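Long-range contacts in beta-glucoside phosphorylase BglX (PDB 5VQE), which probably cleaves beta-glucosides by phosphorolysis, as a glycoside hydrolase family 3 enzyme that binds 2-deoxy-2-fluoroglucose in its TIM-barrel-type domain: residues I309-D314 with L337-R342; K84-L88 with K354-P360; M1-L6 with I18-N22; A216-M220 with Q245-M251. All blocks are in the same frame, centred on the assembly; numbering follows the deposited sequence.

Interaction 1: I309-D314 with L337-R342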
# COMPACT_ATOMS: atom_id res chain seq x y z
N ILE A 309 -15.08 -11.38 -14.03
CA ILE A 309 -15.52 -10.37 -14.99
C ILE A 309 -17.04 -10.35 -15.07
O ILE A 309 -17.66 -9.28 -15.04
CB ILE A 309 -14.89 -10.62 -16.37
CG1 ILE A 309 -13.35 -10.67 -16.27
CG2 ILE A 309 -15.31 -9.54 -17.34
CD1 ILE A 309 -12.72 -9.41 -15.68
N GLN A 310 -17.65 -11.53 -15.20
CA GLN A 310 -19.11 -11.60 -15.29
C GLN A 310 -19.76 -10.95 -14.07
O GLN A 310 -20.81 -10.30 -14.19
CB GLN A 310 -19.56 -13.05 -15.42
CG GLN A 310 -21.07 -13.21 -15.66
CD GLN A 310 -21.55 -12.55 -16.93
OE1 GLN A 310 -20.80 -12.44 -17.91
NE2 GLN A 310 -22.79 -12.10 -16.93
N ASN A 311 -19.16 -11.11 -12.89
CA ASN A 311 -19.78 -10.64 -11.67
C ASN A 311 -19.44 -9.19 -11.33
O ASN A 311 -19.87 -8.69 -10.29
CB ASN A 311 -19.40 -11.56 -10.50
CG ASN A 311 -20.11 -12.90 -10.58
OD1 ASN A 311 -20.87 -13.16 -11.51
ND2 ASN A 311 -19.86 -13.77 -9.60
N GLY A 312 -18.69 -8.50 -12.19
CA GLY A 312 -18.58 -7.06 -12.06
C GLY A 312 -17.19 -6.47 -12.15
O GLY A 312 -17.04 -5.25 -12.23
N ALA A 313 -16.16 -7.31 -12.14
CA ALA A 313 -14.80 -6.82 -12.33
C ALA A 313 -14.57 -6.48 -13.80
O ALA A 313 -15.02 -7.19 -14.69
CB ALA A 313 -13.78 -7.86 -11.87
N ASP A 314 -13.88 -5.36 -14.04
CA ASP A 314 -13.52 -4.98 -15.40
C ASP A 314 -12.16 -5.52 -15.81
O ASP A 314 -11.92 -5.72 -17.01
CB ASP A 314 -13.53 -3.46 -15.55
CG ASP A 314 -14.88 -2.85 -15.24
OD1 ASP A 314 -15.90 -3.38 -15.74
OD2 ASP A 314 -14.92 -1.85 -14.49
N LEU A 337 -19.87 -18.67 -19.34
CA LEU A 337 -19.51 -18.16 -18.02
C LEU A 337 -19.31 -16.65 -18.05
O LEU A 337 -19.54 -15.96 -17.05
CB LEU A 337 -18.24 -18.84 -17.50
CG LEU A 337 -18.43 -20.08 -16.64
CD1 LEU A 337 -19.50 -21.00 -17.17
CD2 LEU A 337 -17.10 -20.80 -16.55
N LEU A 338 -18.87 -16.13 -19.19
CA LEU A 338 -18.74 -14.71 -19.43
C LEU A 338 -19.53 -14.38 -20.68
O LEU A 338 -19.33 -15.03 -21.72
CB LEU A 338 -17.27 -14.31 -19.61
CG LEU A 338 -16.98 -12.90 -20.12
CD1 LEU A 338 -17.48 -11.86 -19.13
CD2 LEU A 338 -15.51 -12.72 -20.37
N THR A 339 -20.43 -13.42 -20.59
CA THR A 339 -21.23 -13.06 -21.75
C THR A 339 -20.48 -12.07 -22.63
O THR A 339 -19.64 -11.29 -22.16
CB THR A 339 -22.57 -12.47 -21.32
OG1 THR A 339 -22.36 -11.20 -20.70
CG2 THR A 339 -23.28 -13.40 -20.35
N HIS A 340 -20.77 -12.13 -23.93
CA HIS A 340 -20.20 -11.17 -24.87
C HIS A 340 -20.62 -9.76 -24.53
O HIS A 340 -19.88 -8.81 -24.80
CB HIS A 340 -20.63 -11.51 -26.30
CG HIS A 340 -19.98 -12.74 -26.85
ND1 HIS A 340 -18.89 -12.68 -27.70
CD2 HIS A 340 -20.23 -14.05 -26.66
CE1 HIS A 340 -18.52 -13.90 -28.01
NE2 HIS A 340 -19.32 -14.75 -27.39
N GLU A 341 -21.80 -9.60 -23.94
CA GLU A 341 -22.31 -8.27 -23.62
C GLU A 341 -21.57 -7.69 -22.42
O GLU A 341 -21.26 -6.49 -22.39
CB GLU A 341 -23.81 -8.35 -23.37
CG GLU A 341 -24.64 -8.66 -24.65
CD GLU A 341 -24.70 -10.14 -25.04
OE1 GLU A 341 -24.25 -11.03 -24.28
OE2 GLU A 341 -25.22 -10.43 -26.14
N ARG A 342 -21.26 -8.53 -21.44
CA ARG A 342 -20.47 -8.08 -20.30
C ARG A 342 -19.01 -7.86 -20.69
O ARG A 342 -18.36 -6.94 -20.17
CB ARG A 342 -20.61 -9.10 -19.18
CG ARG A 342 -19.79 -8.84 -17.96
CD ARG A 342 -20.18 -7.60 -17.18
NE ARG A 342 -19.01 -7.22 -16.39
CZ ARG A 342 -18.46 -6.01 -16.33
NH1 ARG A 342 -19.01 -4.98 -16.95
NH2 ARG A 342 -17.36 -5.84 -15.61
O HOH W 1 -24.48 -10.36 -18.99
O HOH W 2 -17.85 -2.17 -17.23

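Interaction 2: K84-L88 with K354-P360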
# COMPACT_ATOMS: atom_id res chain seq x y z
N LYS A 84 -0.73 -1.97 -29.83
CA LYS A 84 -1.70 -1.32 -30.70
C LYS A 84 -2.64 -0.42 -29.91
O LYS A 84 -2.92 0.72 -30.31
CB LYS A 84 -2.52 -2.35 -31.49
CG LYS A 84 -3.57 -1.69 -32.39
CD LYS A 84 -4.28 -2.67 -33.31
CE LYS A 84 -5.24 -3.57 -32.55
NZ LYS A 84 -6.17 -4.28 -33.48
N ILE A 85 -3.15 -0.92 -28.80
CA ILE A 85 -3.94 -0.12 -27.85
C ILE A 85 -2.98 0.34 -26.75
O ILE A 85 -2.31 -0.50 -26.15
CB ILE A 85 -5.09 -0.94 -27.23
CG1 ILE A 85 -5.95 -1.61 -28.31
CG2 ILE A 85 -5.93 -0.05 -26.34
CD1 ILE A 85 -6.61 -0.64 -29.28
N PRO A 86 -2.90 1.64 -26.46
CA PRO A 86 -2.04 2.09 -25.36
C PRO A 86 -2.38 1.36 -24.06
O PRO A 86 -3.53 1.05 -23.78
CB PRO A 86 -2.35 3.59 -25.25
CG PRO A 86 -2.83 3.98 -26.57
CD PRO A 86 -3.54 2.78 -27.14
N LEU A 87 -1.35 1.15 -23.25
CA LEU A 87 -1.47 0.46 -21.98
C LEU A 87 -1.76 1.43 -20.84
O LEU A 87 -1.20 2.53 -20.80
CB LEU A 87 -0.17 -0.28 -21.65
CG LEU A 87 0.25 -1.40 -22.60
CD1 LEU A 87 1.76 -1.66 -22.50
CD2 LEU A 87 -0.52 -2.65 -22.28
N LEU A 88 -2.61 1.00 -19.91
CA LEU A 88 -2.54 1.56 -18.56
C LEU A 88 -1.30 0.98 -17.88
O LEU A 88 -1.04 -0.22 -17.98
CB LEU A 88 -3.80 1.23 -17.76
CG LEU A 88 -5.10 1.82 -18.29
CD1 LEU A 88 -6.26 1.25 -17.51
CD2 LEU A 88 -5.10 3.33 -18.20
N LYS A 354 -8.41 4.91 -20.78
CA LYS A 354 -7.31 5.23 -21.69
C LYS A 354 -7.61 6.52 -22.46
O LYS A 354 -6.73 7.36 -22.63
CB LYS A 354 -7.07 4.06 -22.63
CG LYS A 354 -6.55 2.84 -21.88
CD LYS A 354 -6.37 1.61 -22.75
CE LYS A 354 -5.93 0.42 -21.90
NZ LYS A 354 -5.41 -0.74 -22.67
N ALA A 355 -8.87 6.70 -22.87
CA ALA A 355 -9.27 7.94 -23.52
C ALA A 355 -9.27 9.10 -22.53
O ALA A 355 -8.89 10.22 -22.88
CB ALA A 355 -10.65 7.78 -24.15
N LYS A 356 -9.68 8.85 -21.28
CA LYS A 356 -9.65 9.91 -20.27
C LYS A 356 -8.24 10.47 -20.11
O LYS A 356 -8.06 11.69 -19.98
CB LYS A 356 -10.18 9.37 -18.94
CG LYS A 356 -10.25 10.38 -17.79
CD LYS A 356 -10.62 9.67 -16.48
CE LYS A 356 -10.40 10.56 -15.26
NZ LYS A 356 -11.36 11.68 -15.23
N LEU A 357 -7.25 9.59 -20.11
CA LEU A 357 -5.85 9.97 -20.02
C LEU A 357 -5.30 10.54 -21.32
O LEU A 357 -4.16 11.02 -21.34
CB LEU A 357 -5.02 8.75 -19.62
CG LEU A 357 -5.17 8.25 -18.18
CD1 LEU A 357 -4.57 6.87 -18.03
CD2 LEU A 357 -4.51 9.22 -17.20
N ARG A 358 -6.08 10.47 -22.40
CA ARG A 358 -5.64 10.92 -23.73
C ARG A 358 -4.40 10.17 -24.19
O ARG A 358 -3.50 10.74 -24.81
CB ARG A 358 -5.41 12.43 -23.75
CG ARG A 358 -6.48 13.21 -23.03
CD ARG A 358 -6.68 14.58 -23.65
NE ARG A 358 -7.55 14.51 -24.83
CZ ARG A 358 -8.80 14.95 -24.89
NH1 ARG A 358 -9.38 15.52 -23.84
NH2 ARG A 358 -9.49 14.83 -26.02
N LEU A 359 -4.34 8.87 -23.90
CA LEU A 359 -3.22 8.06 -24.38
C LEU A 359 -3.27 7.92 -25.90
O LEU A 359 -2.22 7.95 -26.55
CB LEU A 359 -3.22 6.68 -23.73
CG LEU A 359 -3.16 6.66 -22.20
CD1 LEU A 359 -3.10 5.23 -21.68
CD2 LEU A 359 -1.99 7.48 -21.66
N PRO A 360 -4.45 7.77 -26.51
CA PRO A 360 -4.48 7.57 -27.97
C PRO A 360 -3.89 8.72 -28.74
O PRO A 360 -3.29 8.50 -29.80
CB PRO A 360 -5.98 7.42 -28.27
CG PRO A 360 -6.60 7.00 -26.99
CD PRO A 360 -5.81 7.69 -25.93

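Interaction 3: M1-L6 with I18-N22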
# COMPACT_ATOMS: atom_id res chain seq x y z
N MET A 1 -22.61 3.69 -28.20
CA MET A 1 -23.22 3.22 -26.93
C MET A 1 -22.33 3.56 -25.73
O MET A 1 -21.27 4.16 -25.89
CB MET A 1 -23.49 1.71 -26.98
CG MET A 1 -22.53 0.90 -27.84
SD MET A 1 -23.24 -0.68 -28.37
CE MET A 1 -24.01 -1.27 -26.86
N TYR A 2 -22.79 3.20 -24.53
CA TYR A 2 -22.10 3.42 -23.26
C TYR A 2 -22.00 4.89 -22.90
O TYR A 2 -21.23 5.26 -22.01
CB TYR A 2 -20.70 2.79 -23.27
CG TYR A 2 -20.73 1.35 -23.68
CD1 TYR A 2 -21.26 0.38 -22.85
CD2 TYR A 2 -20.26 0.95 -24.93
CE1 TYR A 2 -21.32 -0.95 -23.24
CE2 TYR A 2 -20.31 -0.36 -25.33
CZ TYR A 2 -20.84 -1.31 -24.49
OH TYR A 2 -20.88 -2.62 -24.91
N GLU A 3 -22.78 5.75 -23.56
CA GLU A 3 -22.75 7.17 -23.21
C GLU A 3 -23.17 7.40 -21.76
O GLU A 3 -22.66 8.31 -21.11
CB GLU A 3 -23.65 7.97 -24.16
CG GLU A 3 -23.17 8.00 -25.60
CD GLU A 3 -23.50 6.75 -26.38
OE1 GLU A 3 -24.32 5.94 -25.90
OE2 GLU A 3 -22.93 6.57 -27.48
N SER A 4 -24.07 6.57 -21.24
CA SER A 4 -24.51 6.73 -19.86
C SER A 4 -23.38 6.46 -18.87
O SER A 4 -23.42 6.97 -17.74
CB SER A 4 -25.69 5.80 -19.59
OG SER A 4 -25.32 4.44 -19.77
N ILE A 5 -22.38 5.67 -19.26
CA ILE A 5 -21.20 5.46 -18.42
C ILE A 5 -20.13 6.49 -18.70
O ILE A 5 -19.60 7.13 -17.78
CB ILE A 5 -20.65 4.03 -18.64
CG1 ILE A 5 -21.64 2.97 -18.13
CG2 ILE A 5 -19.29 3.86 -17.95
CD1 ILE A 5 -21.33 1.58 -18.61
N LEU A 6 -19.79 6.69 -19.98
CA LEU A 6 -18.57 7.41 -20.34
C LEU A 6 -18.70 8.93 -20.27
O LEU A 6 -17.68 9.62 -20.22
CB LEU A 6 -18.14 6.99 -21.76
CG LEU A 6 -17.83 5.51 -21.91
CD1 LEU A 6 -17.58 5.17 -23.37
CD2 LEU A 6 -16.64 5.11 -21.07
N ILE A 18 -15.71 9.44 -26.75
CA ILE A 18 -16.63 8.31 -26.72
C ILE A 18 -16.69 7.64 -28.09
O ILE A 18 -16.79 6.41 -28.19
CB ILE A 18 -18.02 8.79 -26.25
CG1 ILE A 18 -17.93 9.27 -24.80
CG2 ILE A 18 -19.05 7.68 -26.37
CD1 ILE A 18 -19.17 10.00 -24.27
N THR A 19 -16.60 8.44 -29.16
CA THR A 19 -16.56 7.86 -30.50
C THR A 19 -15.30 7.01 -30.69
O THR A 19 -15.35 5.94 -31.31
CB THR A 19 -16.64 8.97 -31.56
OG1 THR A 19 -17.95 9.55 -31.53
CG2 THR A 19 -16.39 8.43 -32.97
N TRP A 20 -14.17 7.45 -30.13
CA TRP A 20 -12.96 6.64 -30.20
C TRP A 20 -13.14 5.32 -29.45
O TRP A 20 -12.73 4.26 -29.94
CB TRP A 20 -11.76 7.41 -29.63
CG TRP A 20 -10.52 6.57 -29.65
CD1 TRP A 20 -9.66 6.40 -30.68
CD2 TRP A 20 -10.03 5.75 -28.58
NE1 TRP A 20 -8.66 5.53 -30.33
CE2 TRP A 20 -8.86 5.12 -29.04
CE3 TRP A 20 -10.46 5.50 -27.27
CZ2 TRP A 20 -8.11 4.25 -28.25
CZ3 TRP A 20 -9.72 4.65 -26.49
CH2 TRP A 20 -8.56 4.03 -26.98
N VAL A 21 -13.73 5.37 -28.26
CA VAL A 21 -13.93 4.14 -27.49
C VAL A 21 -14.76 3.14 -28.28
O VAL A 21 -14.40 1.97 -28.41
CB VAL A 21 -14.59 4.45 -26.13
CG1 VAL A 21 -14.95 3.16 -25.41
CG2 VAL A 21 -13.67 5.29 -25.26
N ASN A 22 -15.89 3.61 -28.83
CA ASN A 22 -16.81 2.73 -29.54
C ASN A 22 -16.18 2.18 -30.81
O ASN A 22 -16.27 0.97 -31.08
CB ASN A 22 -18.09 3.50 -29.88
CG ASN A 22 -19.09 3.46 -28.76
OD1 ASN A 22 -19.75 2.44 -28.55
ND2 ASN A 22 -19.21 4.55 -28.02

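Interaction 4: A216-M220 with Q245-M251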
# COMPACT_ATOMS: atom_id res chain seq x y z
N ALA A 216 -24.08 -6.04 8.62
CA ALA A 216 -24.33 -5.21 7.45
C ALA A 216 -24.43 -3.74 7.84
O ALA A 216 -23.82 -2.88 7.19
CB ALA A 216 -25.60 -5.66 6.73
N ASP A 217 -25.15 -3.44 8.92
CA ASP A 217 -25.29 -2.06 9.38
C ASP A 217 -23.95 -1.49 9.83
O ASP A 217 -23.61 -0.35 9.51
CB ASP A 217 -26.31 -1.97 10.52
CG ASP A 217 -27.75 -2.01 10.03
OD1 ASP A 217 -27.99 -1.89 8.80
OD2 ASP A 217 -28.66 -2.16 10.87
N GLU A 218 -23.20 -2.26 10.63
CA GLU A 218 -21.89 -1.80 11.06
C GLU A 218 -20.98 -1.51 9.87
O GLU A 218 -20.28 -0.49 9.85
CB GLU A 218 -21.22 -2.83 11.97
CG GLU A 218 -21.85 -2.98 13.35
CD GLU A 218 -21.33 -4.20 14.11
OE1 GLU A 218 -20.80 -5.14 13.48
OE2 GLU A 218 -21.47 -4.22 15.35
N TRP A 219 -20.96 -2.41 8.88
CA TRP A 219 -20.14 -2.20 7.70
C TRP A 219 -20.59 -0.95 6.95
O TRP A 219 -19.77 -0.09 6.60
CB TRP A 219 -20.20 -3.42 6.77
CG TRP A 219 -19.29 -3.31 5.58
CD1 TRP A 219 -17.99 -3.72 5.51
CD2 TRP A 219 -19.60 -2.74 4.29
NE1 TRP A 219 -17.47 -3.45 4.27
CE2 TRP A 219 -18.44 -2.86 3.50
CE3 TRP A 219 -20.74 -2.16 3.74
CZ2 TRP A 219 -18.38 -2.40 2.18
CZ3 TRP A 219 -20.68 -1.70 2.43
CH2 TRP A 219 -19.52 -1.83 1.66
N MET A 220 -21.89 -0.82 6.74
CA MET A 220 -22.41 0.33 6.02
C MET A 220 -21.99 1.63 6.69
O MET A 220 -21.65 2.61 6.02
CB MET A 220 -23.94 0.22 5.91
CG MET A 220 -24.55 1.05 4.80
SD MET A 220 -23.86 0.65 3.18
CE MET A 220 -24.40 -1.02 2.92
N GLN A 245 -17.41 -10.37 2.83
CA GLN A 245 -18.28 -9.65 3.77
C GLN A 245 -19.59 -10.42 3.79
O GLN A 245 -20.55 -10.07 3.10
CB GLN A 245 -18.49 -8.19 3.37
CG GLN A 245 -18.49 -7.21 4.54
CD GLN A 245 -19.44 -7.61 5.67
OE1 GLN A 245 -20.38 -8.38 5.46
NE2 GLN A 245 -19.20 -7.07 6.87
N PRO A 246 -19.64 -11.52 4.54
CA PRO A 246 -20.82 -12.40 4.46
C PRO A 246 -22.12 -11.70 4.84
O PRO A 246 -23.16 -11.98 4.23
CB PRO A 246 -20.48 -13.54 5.43
CG PRO A 246 -19.34 -13.05 6.25
CD PRO A 246 -18.59 -12.08 5.41
N ASN A 247 -22.08 -10.79 5.80
CA ASN A 247 -23.32 -10.18 6.29
C ASN A 247 -23.88 -9.18 5.28
O ASN A 247 -25.10 -9.08 5.11
CB ASN A 247 -23.08 -9.53 7.65
CG ASN A 247 -22.84 -10.56 8.74
OD1 ASN A 247 -23.50 -11.59 8.78
ND2 ASN A 247 -21.88 -10.29 9.61
N VAL A 248 -23.00 -8.44 4.61
CA VAL A 248 -23.45 -7.58 3.52
C VAL A 248 -23.95 -8.43 2.36
O VAL A 248 -24.95 -8.10 1.72
CB VAL A 248 -22.32 -6.63 3.09
CG1 VAL A 248 -22.69 -5.86 1.82
CG2 VAL A 248 -22.00 -5.65 4.22
N THR A 249 -23.24 -9.52 2.07
CA THR A 249 -23.67 -10.41 1.00
C THR A 249 -25.08 -10.94 1.26
O THR A 249 -25.93 -10.91 0.37
CB THR A 249 -22.68 -11.56 0.85
OG1 THR A 249 -21.41 -11.02 0.46
CG2 THR A 249 -23.14 -12.56 -0.21
N ARG A 250 -25.35 -11.38 2.49
CA ARG A 250 -26.68 -11.89 2.82
C ARG A 250 -27.73 -10.78 2.81
O ARG A 250 -28.91 -11.06 2.56
CB ARG A 250 -26.69 -12.57 4.18
CG ARG A 250 -25.99 -13.90 4.19
CD ARG A 250 -26.31 -14.70 5.44
NE ARG A 250 -25.27 -15.69 5.68
CZ ARG A 250 -24.18 -15.48 6.42
NH1 ARG A 250 -23.99 -14.32 7.03
NH2 ARG A 250 -23.28 -16.45 6.55
N MET A 251 -27.35 -9.54 3.10
CA MET A 251 -28.30 -8.44 2.99
C MET A 251 -28.79 -8.31 1.56
O MET A 251 -29.99 -8.13 1.32
CB MET A 251 -27.67 -7.13 3.45
CG MET A 251 -28.56 -5.89 3.26
SD MET A 251 -27.71 -4.33 3.60
CE MET A 251 -26.84 -4.12 2.06

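Interaction 1: I309-D314 with L337-R342
The backbones come closest where Gln-310 faces Leu-338, with 5.2 Å between their CA atoms. Here helix 301-310 finishes in a Schellman motif while helix 340-356 starts from its N-cap, Thr-339, and both ends belong to the TIM-barrel-type domain. Gly-312 suits the Schellman turn because its positive phi would jam a CB against the preceding carbonyl. Gln-310, bent at chi2, brings OE1 across Thr-339 at roughly a right angle to accept from Thr-339 N at 2.9 Å, the donor lying above the amide's carbonyl plane. Thr-339 turns OG1 back to accept from Arg-342 N, capping its helix, and a water joins this hydroxyl to Gln-310 NE2. Ile-309 CG2 meets Leu-338 CD1 at 3.6 Å, and both residues are buried.

Arg-342 suits the carbonyl oxygens left at the end of helix 301-310, being long with several N-H donors. Its CG stands anti to the backbone N (chi1 176°), which sends the chain across to the Schellman turn. There NE gives a nearly straight bond (173°) to Ile-309 O at 2.8 Å; this oxygen also accepts from Gly-312 N on the opposite face of its plane. NH2 makes a weak bond to Ala-313 O and a salt bridge to Asp-314 OD1. Were this arginine cut back to an alanine, Ile-309 O would probably keep only Gly-312 N of these two donors, and Asp-314 OD1 would lose its salt bridge, although OD2 still has Arg-276. The carboxylate and guanidinium planes are 55° apart, and water 2 donates to Asp-314 OD1 at 2.7 Å while accepting from Arg-342 NH1.

Interaction 2: K84-L88 with K354-P360
Lys-354 stretches from its helix to the loop 84-88 and passes two hydrophobic neighbours at different inclinations. It crosses Ile-85 at about a right angle, with CG2 of the isoleucine 3.8 Å from Lys-354 NZ, and runs obliquely against Leu-88, whose CG packs on the lysine's methylenes. With every torsion beyond CG extended, the chain delivers NZ to Pro-86 O at 2.8 Å, tilted only 17° from the carbonyl plane. Gly-60 O and Gln-36 OE1 also accept from this ammonium, so a buried charge is well supplied with oxygens; lysine suits the place through its length and its three donors.

Pro-86 and Leu-359 lie alongside, pointing opposite ways, CB against CB at 3.6 Å, and Leu-359 CD1 rests near Leu-87 O. The rigid proline ring offers CB and CG as an apolar surface to Leu-359 CB. Leu-88 CD2 then meets Leu-357 CD1 at 3.6 Å, the two chains nearly perpendicular. The turn carrying Leu-357 and Leu-359, at the end of helix 340-356, is a Schellman motif, with Arg-358 at positive phi. Packing of a helix end beside the loop that leads into a parallel strand, here 88-91, is the layering of helices outside strands found in TIM-barrel folds.

Interaction 3: M1-L6 with I18-N22
Leu-6 and Ile-18 form the close-packed side of this contact, where the short helix 3-6 lies against helix 15-27. Leu-6 CB sits 3.8 Å from Ile-18 CG1, and Leu-6 CD1 reaches Val-21 CG1 tip to tip at 3.9 Å. Branched aliphatic chains suit this buried side, filling it without polar atoms.

The polar side is centred on Asn-22. Its ND2 donates to Met-1 O at 3.0 Å, a fairly straight bond (166°) with the acceptor in the amide plane, and also to Ile-18 O one helical turn back. That second bond comes from the opposite face of the carbonyl to the backbone bond from Asn-22 N. The two ND2 bonds help fix the amide's rotation. OD1 accepts from the chain's first nitrogen, Met-1 N, at 3.1 Å, approached from above the carbonyl plane.

The arrangement fastens the N-terminal end to helix 15-27, and Tyr-2 at the N-cap position begins helix 3-6 while its side chain touches Asp-344 and Ala-348 of helix 340-356. A leucine in place of Asn-22 would probably leave Met-1 O without its donor and Met-1 N with Glu-3 OE2 alone of the two acceptors.

Toward solvent the contact thins out. Glu-3, bent at chi2 (80°), folds back so that OE2 accepts from Met-1 N at 3.0 Å, but it comes no closer than 4.2 Å to Ile-18 CG2.

Interaction 4: A216-M220 with Q245-M251
Trp-219 and Gln-245 meet through a CH-pi contact near the point where helices 216-232 and 246-252 begin; the two helices flank strand 237-244 in sequence within the TIM-barrel-type domain. Gln-245 CG lies over one face of the indole, 4.0 Å from the centroid of the five-membered ring, and the amide is steeply inclined to the ring plane. The short helical segments cross at -106° and approach to 8.9 Å.

Apolar contacts follow. Val-248 CG2 stands 3.7 Å from Trp-219 CE3, set off toward the rim of the indole. With CG anti to the backbone N (chi1 -176°), the tryptophan lies where both the valine and the glutamine can reach it. Ala-216, small enough for its CA to come within 4.7 Å of the CA of Val-248, touches Met-251 SD with its CB at 4.0 Å. The flexible methionines Met-220 and Met-251 cross at about a right angle, methyl to methyl.

Polar bonds stay local. Gln-245, at the N-cap, accepts from Val-248 N at OE1 in a nearly straight bond (172°), while its NE2 donates to Leu-214 O and Asn-212 OD1. Asn-247 ND2 also donates to Leu-214 O, and Trp-219 NE1 to Pro-196 O.

Glutamine thus serves twice, its amide capping a helix and its methylene covering an aromatic face: dispersion and shape join the helices, while these polar ends bond within their segment or to nearby chain.

Overall arrangement
From the N terminus, interaction 3 closes first, folding residues 1-6 back on helix 15-27 within the opening two dozen residues. Interaction 2 then opens at 84-88 and closes only at 354-360, a loop that encloses both interaction 4 and interaction 1. Those two follow in series: interaction 4 joins the starts of helices 216-232 and 246-252, and interaction 1 ties the end of helix 301-310 to the start of helix 340-356. Helix 340-356 serves interactions 1 and 2 near its two ends. Interactions 2 and 3 touch directly, Trp-20 CZ2 lying 3.4 Å from Pro-360 CG. Interaction 4 lies about 37 Å from interaction 2, centre to centre, but about 24 Å from interaction 1.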